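Local coordinates for protein kinectin 1 (Kinesin receptor) (Legionella pneumophila, PDB 4MU6) that is an effector protein of unknown molecular function, probably membrane-anchored as a whole, represented here by its N-terminal coiled-coil domain, at residues S30-L35 and P261-E266; N67-S72 and I212-T217; E266-L271 and S288-I293. One frame throughout, in Å; residues are numbered along the deposited sequence.

Contact 1: residues S30-L35 and P261-E266; sequences SGLKDL and PLFLEE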
ATOM      1  N   SER A  30     -13.744  31.932 -44.684  1.00 38.12           N
ATOM      2  CA  SER A  30     -13.421  32.861 -43.592  1.00 40.53           C
ATOM      3  C   SER A  30     -12.950  32.124 -42.340  1.00 34.01           C
ATOM      4  O   SER A  30     -12.080  32.610 -41.614  1.00 30.67           O
ATOM      5  CB  SER A  30     -14.583  33.821 -43.287  1.00 36.54           C
ATOM      6  OG  SER A  30     -15.797  33.124 -43.088  1.00 52.84           O
ATOM      7  N   GLY A  31     -13.508  30.941 -42.101  1.00 38.53           N
ATOM      8  CA  GLY A  31     -13.013  30.086 -41.039  1.00 38.68           C
ATOM      9  C   GLY A  31     -11.539  29.758 -41.225  1.00 41.33           C
ATOM     10  O   GLY A  31     -10.710  29.991 -40.337  1.00 30.61           O
ATOM     11  N   LEU A  32     -11.208  29.215 -42.388  1.00 38.41           N
ATOM     12  CA  LEU A  32      -9.849  28.769 -42.638  1.00 31.73           C
ATOM     13  C   LEU A  32      -8.878  29.947 -42.672  1.00 32.71           C
ATOM     14  O   LEU A  32      -7.772  29.856 -42.128  1.00 34.86           O
ATOM     15  CB  LEU A  32      -9.789  27.928 -43.913  1.00 34.43           C
ATOM     16  CG  LEU A  32     -10.410  26.543 -43.690  1.00 31.92           C
ATOM     17  CD1 LEU A  32     -10.607  25.799 -44.997  1.00 28.34           C
ATOM     18  CD2 LEU A  32      -9.543  25.728 -42.739  1.00 27.89           C
ATOM     19  N   LYS A  33      -9.316  31.058 -43.260  1.00 28.62           N
ATOM     20  CA  LYS A  33      -8.519  32.280 -43.318  1.00 34.37           C
ATOM     21  C   LYS A  33      -8.064  32.748 -41.929  1.00 38.03           C
ATOM     22  O   LYS A  33      -6.900  33.095 -41.729  1.00 30.32           O
ATOM     23  CB  LYS A  33      -9.311  33.391 -44.007  1.00 38.97           C
ATOM     24  CG  LYS A  33      -8.479  34.597 -44.406  1.00 44.49           C
ATOM     25  CD  LYS A  33      -9.325  35.853 -44.398  1.00 54.14           C
ATOM     26  CE  LYS A  33      -9.902  36.072 -43.011  1.00 54.31           C
ATOM     27  NZ  LYS A  33     -10.894  37.175 -42.955  1.00 56.53           N
ATOM     28  N   ASP A  34      -8.976  32.760 -40.964  1.00 34.53           N
ATOM     29  CA  ASP A  34      -8.607  33.198 -39.616  1.00 34.65           C
ATOM     30  C   ASP A  34      -7.661  32.205 -38.946  1.00 34.61           C
ATOM     31  O   ASP A  34      -6.718  32.595 -38.249  1.00 34.14           O
ATOM     32  CB  ASP A  34      -9.852  33.448 -38.749  1.00 27.84           C
ATOM     33  CG  ASP A  34     -10.478  34.812 -39.009  1.00 40.45           C
ATOM     34  OD1 ASP A  34      -9.732  35.749 -39.374  1.00 55.17           O
ATOM     35  OD2 ASP A  34     -11.711  34.952 -38.870  1.00 39.50           O
ATOM     36  N   LEU A  35      -7.895  30.920 -39.173  1.00 30.26           N
ATOM     37  CA  LEU A  35      -7.019  29.923 -38.585  1.00 32.87           C
ATOM     38  C   LEU A  35      -5.597  30.084 -39.124  1.00 34.70           C
ATOM     39  O   LEU A  35      -4.642  30.021 -38.356  1.00 31.61           O
ATOM     40  CB  LEU A  35      -7.562  28.500 -38.783  1.00 29.91           C
ATOM     41  CG  LEU A  35      -8.839  28.162 -37.999  1.00 27.95           C
ATOM     42  CD1 LEU A  35      -9.373  26.823 -38.430  1.00 22.22           C
ATOM     43  CD2 LEU A  35      -8.593  28.151 -36.483  1.00 23.71           C
ATOM     44  N   PRO A 261       2.252  24.586 -37.403  1.00 42.22           N
ATOM     45  CA  PRO A 261       2.969  24.289 -38.655  1.00 41.91           C
ATOM     46  C   PRO A 261       2.456  23.012 -39.333  1.00 43.65           C
ATOM     47  O   PRO A 261       2.421  22.945 -40.562  1.00 32.96           O
ATOM     48  CB  PRO A 261       4.425  24.111 -38.214  1.00 41.14           C
ATOM     49  CG  PRO A 261       4.522  24.788 -36.859  1.00 42.32           C
ATOM     50  CD  PRO A 261       3.159  24.667 -36.238  1.00 33.70           C
ATOM     51  N   LEU A 262       2.044  22.027 -38.543  1.00 40.44           N
ATOM     52  CA  LEU A 262       1.536  20.783 -39.110  1.00 42.19           C
ATOM     53  C   LEU A 262       0.215  21.030 -39.821  1.00 44.04           C
ATOM     54  O   LEU A 262      -0.046  20.484 -40.897  1.00 46.53           O
ATOM     55  CB  LEU A 262       1.347  19.720 -38.016  1.00 36.87           C
ATOM     56  CG  LEU A 262       2.571  18.927 -37.549  1.00 33.44           C
ATOM     57  CD1 LEU A 262       2.153  17.813 -36.576  1.00 34.09           C
ATOM     58  CD2 LEU A 262       3.314  18.338 -38.740  1.00 36.64           C
ATOM     59  N   PHE A 263      -0.621  21.863 -39.217  1.00 35.63           N
ATOM     60  CA  PHE A 263      -1.921  22.167 -39.791  1.00 37.34           C
ATOM     61  C   PHE A 263      -1.777  22.857 -41.150  1.00 37.12           C
ATOM     62  O   PHE A 263      -2.527  22.582 -42.091  1.00 39.30           O
ATOM     63  CB  PHE A 263      -2.714  23.062 -38.847  1.00 30.03           C
ATOM     64  CG  PHE A 263      -4.016  23.548 -39.425  1.00 35.70           C
ATOM     65  CD1 PHE A 263      -5.140  22.733 -39.417  1.00 43.23           C
ATOM     66  CD2 PHE A 263      -4.121  24.824 -39.961  1.00 29.77           C
ATOM     67  CE1 PHE A 263      -6.353  23.179 -39.941  1.00 40.12           C
ATOM     68  CE2 PHE A 263      -5.323  25.273 -40.483  1.00 26.56           C
ATOM     69  CZ  PHE A 263      -6.440  24.455 -40.471  1.00 31.97           C
ATOM     70  N   LEU A 264      -0.816  23.769 -41.231  1.00 35.44           N
ATOM     71  CA  LEU A 264      -0.556  24.497 -42.464  1.00 36.11           C
ATOM     72  C   LEU A 264      -0.160  23.522 -43.583  1.00 35.74           C
ATOM     73  O   LEU A 264      -0.680  23.605 -44.696  1.00 40.88           O
ATOM     74  CB  LEU A 264       0.509  25.569 -42.225  1.00 35.74           C
ATOM     75  CG  LEU A 264       0.213  26.924 -42.874  1.00 51.69           C
ATOM     76  CD1 LEU A 264      -1.076  27.534 -42.321  1.00 48.47           C
ATOM     77  CD2 LEU A 264       1.395  27.886 -42.715  1.00 46.80           C
ATOM     78  N   GLU A 265       0.728  22.583 -43.269  1.00 40.29           N
ATOM     79  CA  GLU A 265       1.129  21.526 -44.209  1.00 45.38           C
ATOM     80  C   GLU A 265      -0.056  20.696 -44.689  1.00 44.31           C
ATOM     81  O   GLU A 265      -0.213  20.425 -45.888  1.00 40.33           O
ATOM     82  CB  GLU A 265       2.147  20.577 -43.553  1.00 49.73           C
ATOM     83  CG  GLU A 265       3.532  21.158 -43.336  1.00 66.58           C
ATOM     84  CD  GLU A 265       4.345  21.242 -44.620  1.00 83.56           C
ATOM     85  OE1 GLU A 265       3.987  20.545 -45.595  1.00 93.47           O
ATOM     86  OE2 GLU A 265       5.339  22.006 -44.656  1.00 85.51           O
ATOM     87  N   GLU A 266      -0.890  20.268 -43.749  1.00 38.16           N
ATOM     88  CA  GLU A 266      -1.994  19.396 -44.108  1.00 42.19           C
ATOM     89  C   GLU A 266      -3.082  20.151 -44.843  1.00 36.83           C
ATOM     90  O   GLU A 266      -3.833  19.566 -45.600  1.00 38.83           O
ATOM     91  CB  GLU A 266      -2.571  18.705 -42.874  1.00 42.78           C
ATOM     92  CG  GLU A 266      -1.693  17.589 -42.348  1.00 52.34           C
ATOM     93  CD  GLU A 266      -1.523  16.472 -43.357  1.00 56.33           C
ATOM     94  OE1 GLU A 266      -2.485  16.211 -44.111  1.00 52.72           O
ATOM     95  OE2 GLU A 266      -0.430  15.865 -43.403  1.00 60.54           O
TER
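A small helical bundle caps one end of the elongated N-terminal domain of LegC3, and in it Leu32 and Leu35 of the short helix 29-38 meet Phe263 of the long helix 227-273. The contact is purely apolar and small, burying 109 Å² over both sides, with the ring of Phe263 making every contact of 261-266. CG of Phe263 stands anti to the backbone N (chi1 174°), which extends the ring across to the two leucines, one turn apart on the other helix. Leu32 comes to the edge of the ring: its CD2 lies near the ring plane, 4.0 Å from Phe263 CZ, and the two side chains cross at about a right angle. Leu35 takes part through CB and the methyl CD1, its CB approaching the ring obliquely. The backbones therefore stay well apart, with 9.3 Å between the nearest pair, Leu35 CA and Leu264 CA. Ile42 touches both Leu35 and Phe263, while Ile45 at the start of helix 43-105 also packs on the ring; Leu286 of helix 280-294 covers Leu32. The phenylalanine thus joins helix 29-38 to the long helix and to the connection that leads into helix 43-105. On the Leu35 side, CB of Leu35 lies 4.3 Å from CE2 of Phe263, and CD1 of Leu35 lies equally far from CZ of Phe263.

Contact 2: residues N67-S72 and I212-T217; sequences NLEQQS and IGYNST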
ATOM      1  N   ASN A  67      -0.671  -2.122 -10.195  1.00 27.87           N
ATOM      2  CA  ASN A  67       0.585  -2.818  -9.913  1.00 31.09           C
ATOM      3  C   ASN A  67       1.116  -2.628  -8.463  1.00 34.41           C
ATOM      4  O   ASN A  67       1.519  -3.596  -7.803  1.00 30.75           O
ATOM      5  CB  ASN A  67       1.656  -2.408 -10.933  1.00 25.86           C
ATOM      6  CG  ASN A  67       1.253  -2.721 -12.347  1.00 39.28           C
ATOM      7  OD1 ASN A  67       0.463  -3.630 -12.594  1.00 44.44           O
ATOM      8  ND2 ASN A  67       1.788  -1.958 -13.293  1.00 36.37           N
ATOM      9  N   LEU A  68       1.115  -1.382  -7.983  1.00 29.71           N
ATOM     10  CA  LEU A  68       1.641  -1.058  -6.648  1.00 28.84           C
ATOM     11  C   LEU A  68       0.693  -1.556  -5.556  1.00 35.50           C
ATOM     12  O   LEU A  68       1.141  -2.056  -4.518  1.00 30.06           O
ATOM     13  CB  LEU A  68       1.812   0.452  -6.491  1.00 29.26           C
ATOM     14  CG  LEU A  68       2.822   1.190  -7.361  1.00 32.67           C
ATOM     15  CD1 LEU A  68       2.584   2.699  -7.272  1.00 33.23           C
ATOM     16  CD2 LEU A  68       4.227   0.844  -6.956  1.00 33.17           C
ATOM     17  N   GLU A  69      -0.615  -1.400  -5.783  1.00 32.54           N
ATOM     18  CA  GLU A  69      -1.614  -1.915  -4.850  1.00 33.12           C
ATOM     19  C   GLU A  69      -1.467  -3.420  -4.694  1.00 29.90           C
ATOM     20  O   GLU A  69      -1.555  -3.944  -3.590  1.00 34.67           O
ATOM     21  CB  GLU A  69      -3.043  -1.610  -5.325  1.00 34.17           C
ATOM     22  CG  GLU A  69      -3.559  -0.215  -4.995  1.00 42.00           C
ATOM     23  CD  GLU A  69      -4.981   0.024  -5.527  1.00 44.89           C
ATOM     24  OE1 GLU A  69      -5.594  -0.938  -6.045  1.00 46.98           O
ATOM     25  OE2 GLU A  69      -5.477   1.173  -5.425  1.00 44.48           O
ATOM     26  N   GLN A  70      -1.253  -4.108  -5.810  1.00 32.06           N
ATOM     27  CA  GLN A  70      -1.144  -5.562  -5.813  1.00 39.92           C
ATOM     28  C   GLN A  70       0.093  -6.018  -5.061  1.00 43.38           C
ATOM     29  O   GLN A  70       0.053  -7.013  -4.336  1.00 42.70           O
ATOM     30  CB  GLN A  70      -1.135  -6.116  -7.243  1.00 37.48           C
ATOM     31  CG  GLN A  70      -2.535  -6.366  -7.816  1.00 57.02           C
ATOM     32  CD  GLN A  70      -3.296  -7.445  -7.046  1.00 66.20           C
ATOM     33  OE1 GLN A  70      -2.869  -8.603  -6.994  1.00 74.23           O
ATOM     34  NE2 GLN A  70      -4.421  -7.066  -6.439  1.00 57.72           N
ATOM     35  N   GLN A  71       1.188  -5.285  -5.235  1.00 35.94           N
ATOM     36  CA  GLN A  71       2.389  -5.541  -4.462  1.00 39.96           C
ATOM     37  C   GLN A  71       2.115  -5.400  -2.955  1.00 38.84           C
ATOM     38  O   GLN A  71       2.456  -6.284  -2.170  1.00 32.09           O
ATOM     39  CB  GLN A  71       3.509  -4.588  -4.880  1.00 39.56           C
ATOM     40  CG  GLN A  71       4.763  -4.698  -4.021  1.00 49.13           C
ATOM     41  CD  GLN A  71       5.686  -5.829  -4.443  1.00 58.43           C
ATOM     42  OE1 GLN A  71       5.311  -6.693  -5.239  1.00 55.87           O
ATOM     43  NE2 GLN A  71       6.914  -5.818  -3.916  1.00 61.38           N
ATOM     44  N   SER A  72       1.497  -4.291  -2.560  1.00 35.22           N
ATOM     45  CA  SER A  72       1.249  -4.027  -1.147  1.00 39.10           C
ATOM     46  C   SER A  72       0.248  -5.017  -0.565  1.00 38.25           C
ATOM     47  O   SER A  72       0.367  -5.426   0.586  1.00 34.62           O
ATOM     48  CB  SER A  72       0.743  -2.598  -0.947  1.00 33.92           C
ATOM     49  OG  SER A  72       1.776  -1.657  -1.176  1.00 37.59           O
ATOM     50  N   ILE A 212     -12.257  -8.632   1.646  1.00 35.53           N
ATOM     51  CA  ILE A 212     -13.522  -9.015   1.023  1.00 34.89           C
ATOM     52  C   ILE A 212     -14.056  -7.879   0.151  1.00 30.25           C
ATOM     53  O   ILE A 212     -14.495  -8.104  -0.958  1.00 31.64           O
ATOM     54  CB  ILE A 212     -14.594  -9.371   2.078  1.00 37.77           C
ATOM     55  CG1 ILE A 212     -14.175 -10.607   2.892  1.00 44.76           C
ATOM     56  CG2 ILE A 212     -15.936  -9.568   1.410  1.00 31.55           C
ATOM     57  CD1 ILE A 212     -14.132 -11.895   2.077  1.00 45.41           C
ATOM     58  N   GLY A 213     -14.015  -6.656   0.662  1.00 39.52           N
ATOM     59  CA  GLY A 213     -14.469  -5.508  -0.097  1.00 37.95           C
ATOM     60  C   GLY A 213     -13.545  -5.222  -1.269  1.00 39.85           C
ATOM     61  O   GLY A 213     -14.004  -5.010  -2.392  1.00 34.16           O
ATOM     62  N   TYR A 214     -12.239  -5.229  -1.012  1.00 32.41           N
ATOM     63  CA  TYR A 214     -11.271  -4.931  -2.066  1.00 33.72           C
ATOM     64  C   TYR A 214     -11.361  -5.934  -3.203  1.00 33.63           C
ATOM     65  O   TYR A 214     -11.361  -5.556  -4.374  1.00 31.51           O
ATOM     66  CB  TYR A 214      -9.841  -4.889  -1.515  1.00 30.47           C
ATOM     67  CG  TYR A 214      -8.764  -4.766  -2.580  1.00 35.25           C
ATOM     68  CD1 TYR A 214      -8.529  -3.554  -3.230  1.00 34.96           C
ATOM     69  CD2 TYR A 214      -7.986  -5.862  -2.941  1.00 36.08           C
ATOM     70  CE1 TYR A 214      -7.543  -3.437  -4.196  1.00 37.60           C
ATOM     71  CE2 TYR A 214      -6.989  -5.750  -3.907  1.00 40.52           C
ATOM     72  CZ  TYR A 214      -6.775  -4.537  -4.526  1.00 41.31           C
ATOM     73  OH  TYR A 214      -5.798  -4.425  -5.481  1.00 51.49           O
ATOM     74  N   ASN A 215     -11.432  -7.216  -2.861  1.00 33.17           N
ATOM     75  CA  ASN A 215     -11.414  -8.262  -3.873  1.00 33.26           C
ATOM     76  C   ASN A 215     -12.684  -8.288  -4.746  1.00 42.05           C
ATOM     77  O   ASN A 215     -12.716  -8.956  -5.776  1.00 46.29           O
ATOM     78  CB  ASN A 215     -11.175  -9.629  -3.228  1.00 34.97           C
ATOM     79  CG  ASN A 215      -9.710  -9.881  -2.911  1.00 39.62           C
ATOM     80  OD1 ASN A 215      -8.821  -9.484  -3.653  1.00 44.00           O
ATOM     81  ND2 ASN A 215      -9.460 -10.550  -1.802  1.00 42.52           N
ATOM     82  N   SER A 216     -13.724  -7.561  -4.339  1.00 39.94           N
ATOM     83  CA  SER A 216     -14.929  -7.485  -5.157  1.00 35.04           C
ATOM     84  C   SER A 216     -15.139  -6.160  -5.914  1.00 33.20           C
ATOM     85  O   SER A 216     -15.721  -6.168  -6.986  1.00 38.77           O
ATOM     86  CB  SER A 216     -16.178  -7.867  -4.352  1.00 44.38           C
ATOM     87  OG  SER A 216     -16.468  -6.914  -3.352  1.00 50.72           O
ATOM     88  N   THR A 217     -14.682  -5.030  -5.378  1.00 33.31           N
ATOM     89  CA  THR A 217     -14.846  -3.747  -6.084  1.00 32.16           C
ATOM     90  C   THR A 217     -13.547  -3.169  -6.631  1.00 34.10           C
ATOM     91  O   THR A 217     -13.564  -2.375  -7.563  1.00 43.14           O
ATOM     92  CB  THR A 217     -15.370  -2.648  -5.153  1.00 32.43           C
ATOM     93  OG1 THR A 217     -14.474  -2.529  -4.043  1.00 33.13           O
ATOM     94  CG2 THR A 217     -16.754  -2.971  -4.650  1.00 30.77           C
TER
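Near the middle of the elongated coiled-coil domain, Tyr214 in the last turn of helix 158-217 reaches across to Glu69 and Gln70 of helix 43-105, at the start of a predicted coiled-coil region. The close part of the contact surrounds the phenol oxygen. Gln70 NE2 donates a hydrogen bond to Tyr214 OH over 3.1 Å, moderately bent at 146° about the hydrogen. The amide and the ring are nearly coplanar, 11° apart, and the donor lies at the ring edge with the hydroxyl close to the amide plane. A bend at chi2 (-64°) brings the glutamine amide round to this position. Glu69 meets the same hydroxyl end with its carboxylate turned steeply against the ring; its OE1 lies 3.5 Å from Tyr214 OH, and its CB also packs there. The main polar partner of this carboxylate is Lys65, which forms a salt bridge with OE2. Ile221 touches both Glu69 and Tyr214, and the ring of Tyr73 meets that of Tyr214, adding to their burial. Gln70, by contrast, remains partly exposed, and the helix end beyond the tyrosine is the looser, solvent side. There Asn215, Ser216 and Thr217 are exposed, and the last two turn their hydroxyls back to the main chain. Gly213 O accepts from both: Thr217 OG1 lies 3.0 Å away from it, above the carbonyl plane.

Contact 3: residues E266-L271 and S288-I293; sequences ELQKYL and SVIKYI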
ATOM      1  N   GLU A 266      -0.890  20.268 -43.749  1.00 38.16           N
ATOM      2  CA  GLU A 266      -1.994  19.396 -44.108  1.00 42.19           C
ATOM      3  C   GLU A 266      -3.082  20.151 -44.843  1.00 36.83           C
ATOM      4  O   GLU A 266      -3.833  19.566 -45.600  1.00 38.83           O
ATOM      5  CB  GLU A 266      -2.571  18.705 -42.874  1.00 42.78           C
ATOM      6  CG  GLU A 266      -1.693  17.589 -42.348  1.00 52.34           C
ATOM      7  CD  GLU A 266      -1.523  16.472 -43.357  1.00 56.33           C
ATOM      8  OE1 GLU A 266      -2.485  16.211 -44.111  1.00 52.72           O
ATOM      9  OE2 GLU A 266      -0.430  15.865 -43.403  1.00 60.54           O
ATOM     10  N   LEU A 267      -3.165  21.453 -44.602  1.00 36.58           N
ATOM     11  CA  LEU A 267      -4.234  22.252 -45.165  1.00 32.76           C
ATOM     12  C   LEU A 267      -3.956  22.422 -46.644  1.00 40.08           C
ATOM     13  O   LEU A 267      -4.877  22.396 -47.471  1.00 41.10           O
ATOM     14  CB  LEU A 267      -4.283  23.617 -44.495  1.00 32.30           C
ATOM     15  CG  LEU A 267      -5.265  24.601 -45.126  1.00 32.40           C
ATOM     16  CD1 LEU A 267      -6.690  24.064 -44.979  1.00 34.43           C
ATOM     17  CD2 LEU A 267      -5.131  25.974 -44.491  1.00 30.67           C
ATOM     18  N   GLN A 268      -2.673  22.589 -46.958  1.00 35.90           N
ATOM     19  CA  GLN A 268      -2.213  22.693 -48.332  1.00 44.12           C
ATOM     20  C   GLN A 268      -2.668  21.443 -49.089  1.00 50.32           C
ATOM     21  O   GLN A 268      -3.260  21.547 -50.172  1.00 50.87           O
ATOM     22  CB  GLN A 268      -0.689  22.870 -48.373  1.00 44.00           C
ATOM     23  CG  GLN A 268      -0.110  23.189 -49.743  1.00 72.56           C
ATOM     24  CD  GLN A 268      -0.334  24.638 -50.178  1.00 81.22           C
ATOM     25  OE1 GLN A 268      -1.422  25.002 -50.631  1.00 74.29           O
ATOM     26  NE2 GLN A 268       0.705  25.464 -50.053  1.00 84.85           N
ATOM     27  N   LYS A 269      -2.440  20.270 -48.495  1.00 44.50           N
ATOM     28  CA  LYS A 269      -2.865  19.007 -49.106  1.00 40.01           C
ATOM     29  C   LYS A 269      -4.367  18.971 -49.320  1.00 45.54           C
ATOM     30  O   LYS A 269      -4.837  18.637 -50.401  1.00 56.55           O
ATOM     31  CB  LYS A 269      -2.422  17.809 -48.267  1.00 44.75           C
ATOM     32  CG  LYS A 269      -0.914  17.648 -48.187  1.00 45.84           C
ATOM     33  CD  LYS A 269      -0.479  16.834 -46.981  1.00 51.31           C
ATOM     34  CE  LYS A 269      -0.765  15.347 -47.150  1.00 63.93           C
ATOM     35  NZ  LYS A 269      -0.398  14.544 -45.930  1.00 64.91           N
ATOM     36  N   TYR A 270      -5.113  19.314 -48.277  1.00 43.49           N
ATOM     37  CA  TYR A 270      -6.564  19.429 -48.336  1.00 44.56           C
ATOM     38  C   TYR A 270      -7.013  20.359 -49.462  1.00 43.56           C
ATOM     39  O   TYR A 270      -8.010  20.093 -50.145  1.00 38.61           O
ATOM     40  CB  TYR A 270      -7.047  19.970 -46.999  1.00 39.92           C
ATOM     41  CG  TYR A 270      -8.501  20.325 -46.892  1.00 38.07           C
ATOM     42  CD1 TYR A 270      -9.436  19.376 -46.494  1.00 44.54           C
ATOM     43  CD2 TYR A 270      -8.943  21.628 -47.117  1.00 36.46           C
ATOM     44  CE1 TYR A 270     -10.775  19.702 -46.356  1.00 43.55           C
ATOM     45  CE2 TYR A 270     -10.284  21.964 -46.979  1.00 33.20           C
ATOM     46  CZ  TYR A 270     -11.193  20.991 -46.592  1.00 40.14           C
ATOM     47  OH  TYR A 270     -12.529  21.295 -46.437  1.00 37.69           O
ATOM     48  N   LEU A 271      -6.278  21.449 -49.651  1.00 40.23           N
ATOM     49  CA  LEU A 271      -6.624  22.433 -50.669  1.00 43.92           C
ATOM     50  C   LEU A 271      -6.295  21.960 -52.087  1.00 55.54           C
ATOM     51  O   LEU A 271      -6.675  22.603 -53.070  1.00 60.55           O
ATOM     52  CB  LEU A 271      -5.934  23.770 -50.383  1.00 39.87           C
ATOM     53  CG  LEU A 271      -6.445  24.563 -49.171  1.00 39.02           C
ATOM     54  CD1 LEU A 271      -5.748  25.907 -49.123  1.00 40.58           C
ATOM     55  CD2 LEU A 271      -7.962  24.747 -49.232  1.00 37.86           C
ATOM     56  N   SER A 288      -2.992  32.426 -51.131  1.00 31.06           N
ATOM     57  CA  SER A 288      -2.388  33.741 -50.963  1.00 35.83           C
ATOM     58  C   SER A 288      -2.032  34.020 -49.491  1.00 34.66           C
ATOM     59  O   SER A 288      -0.944  34.493 -49.197  1.00 29.10           O
ATOM     60  CB  SER A 288      -3.308  34.825 -51.519  1.00 34.74           C
ATOM     61  OG  SER A 288      -2.827  36.117 -51.189  1.00 41.67           O
ATOM     62  N   VAL A 289      -2.941  33.716 -48.571  1.00 35.26           N
ATOM     63  CA  VAL A 289      -2.669  33.941 -47.156  1.00 34.15           C
ATOM     64  C   VAL A 289      -1.579  32.986 -46.661  1.00 38.37           C
ATOM     65  O   VAL A 289      -0.678  33.375 -45.901  1.00 30.83           O
ATOM     66  CB  VAL A 289      -3.937  33.803 -46.268  1.00 30.35           C
ATOM     67  CG1 VAL A 289      -3.586  34.142 -44.833  1.00 29.42           C
ATOM     68  CG2 VAL A 289      -5.007  34.730 -46.748  1.00 29.07           C
ATOM     69  N   ILE A 290      -1.651  31.744 -47.123  1.00 31.82           N
ATOM     70  CA  ILE A 290      -0.666  30.739 -46.752  1.00 34.72           C
ATOM     71  C   ILE A 290       0.752  31.125 -47.173  1.00 36.08           C
ATOM     72  O   ILE A 290       1.692  31.062 -46.370  1.00 36.77           O
ATOM     73  CB  ILE A 290      -1.076  29.360 -47.301  1.00 36.83           C
ATOM     74  CG1 ILE A 290      -2.255  28.820 -46.477  1.00 35.22           C
ATOM     75  CG2 ILE A 290       0.084  28.383 -47.260  1.00 22.24           C
ATOM     76  CD1 ILE A 290      -2.967  27.636 -47.104  1.00 28.16           C
ATOM     77  N   LYS A 291       0.908  31.562 -48.418  1.00 35.36           N
ATOM     78  CA  LYS A 291       2.228  31.920 -48.906  1.00 34.00           C
ATOM     79  C   LYS A 291       2.729  33.164 -48.176  1.00 32.57           C
ATOM     80  O   LYS A 291       3.935  33.348 -48.012  1.00 34.21           O
ATOM     81  CB  LYS A 291       2.229  32.113 -50.433  1.00 32.54           C
ATOM     82  CG  LYS A 291       1.856  33.492 -50.905  1.00 30.36           C
ATOM     83  CD  LYS A 291       1.759  33.512 -52.444  1.00 34.46           C
ATOM     84  CE  LYS A 291       0.650  32.573 -52.913  1.00 36.60           C
ATOM     85  NZ  LYS A 291       0.723  32.359 -54.394  1.00 31.92           N
ATOM     86  N   TYR A 292       1.800  34.000 -47.716  1.00 28.24           N
ATOM     87  CA  TYR A 292       2.176  35.197 -46.967  1.00 34.24           C
ATOM     88  C   TYR A 292       2.831  34.822 -45.633  1.00 38.35           C
ATOM     89  O   TYR A 292       3.871  35.391 -45.257  1.00 33.89           O
ATOM     90  CB  TYR A 292       0.965  36.108 -46.795  1.00 33.13           C
ATOM     91  CG  TYR A 292       1.074  37.173 -45.725  1.00 39.64           C
ATOM     92  CD1 TYR A 292       1.880  38.289 -45.897  1.00 37.11           C
ATOM     93  CD2 TYR A 292       0.332  37.078 -44.549  1.00 40.33           C
ATOM     94  CE1 TYR A 292       1.960  39.282 -44.913  1.00 34.90           C
ATOM     95  CE2 TYR A 292       0.405  38.058 -43.566  1.00 45.14           C
ATOM     96  CZ  TYR A 292       1.220  39.160 -43.748  1.00 47.04           C
ATOM     97  OH  TYR A 292       1.288  40.135 -42.758  1.00 44.46           O
ATOM     98  N   ILE A 293       2.246  33.847 -44.936  1.00 33.12           N
ATOM     99  CA  ILE A 293       2.838  33.320 -43.710  1.00 32.17           C
ATOM    100  C   ILE A 293       4.192  32.660 -44.003  1.00 33.28           C
ATOM    101  O   ILE A 293       5.174  32.875 -43.296  1.00 36.15           O
ATOM    102  CB  ILE A 293       1.924  32.261 -43.060  1.00 27.90           C
ATOM    103  CG1 ILE A 293       0.561  32.867 -42.682  1.00 32.37           C
ATOM    104  CG2 ILE A 293       2.622  31.607 -41.866  1.00 30.65           C
ATOM    105  CD1 ILE A 293       0.621  33.925 -41.593  1.00 32.67           C
TER
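Two antiparallel helices of the terminal helical bundle pack here, the C-terminal part of helix 227-273 against helix 280-294, with Ile290 of the latter as the single side chain that meets all three contacting residues of the former. The short axes run at 154° to one another and approach to 11.7 Å, a wide separation spanned by side chains alone. Along the first segment, Glu266 faces away from this interface and forms a salt bridge with Lys269 one turn on; NZ of Lys269 meets OE2 of Glu266 on the syn side of the carboxylate, at 2.9 Å. Leu267 then turns inward. Its CG is anti to the backbone N (chi1 173°), and the side chain crosses that of Ile290 at a slant, placing CD2 3.8 Å from Ile290 CD1. Next comes Gln268 at the partly exposed margin, where the helices are nearest: its CA lies 8.3 Å from the CA of Ile290. Its bent chain brings NE2 alongside the branch methyl CG2 of Ile290, a van der Waals approach, while OE1 takes a hydrogen bond from Lys287. Tyr270 points elsewhere, its hydroxyl bonded to the backbone oxygen of Asp24, which ties this helix to the chain just after helix 10-22. At Leu271 the segment returns to the interface. Ile36 of helix 29-38 packs on both Leu267 and Ile290, and Leu278 touches Leu271. Leu271 and Ile290 meet tip to tip, CD1 of the leucine 3.8 Å from CD1 of the isoleucine.

In the fold
From the N terminus, the chain passes through helix 10-22 into helix 29-38, where contact 1 opens, then enters the long helix 43-105, which supplies the first side of contact 2. Helix 158-217 returns to close contact 2, so this loop lies wholly within the larger one that contact 1 closes on helix 227-273. Contact 3 follows in series, a short closure between helix 227-273 and helix 280-294. Contacts 1 and 3 have centres about 7 Å apart, share Glu266 and touch through Leu32 and Leu267, forming one terminal bundle. Contact 2 lies about 49 Å from contact 1 between centres, joining long helices near mid-domain.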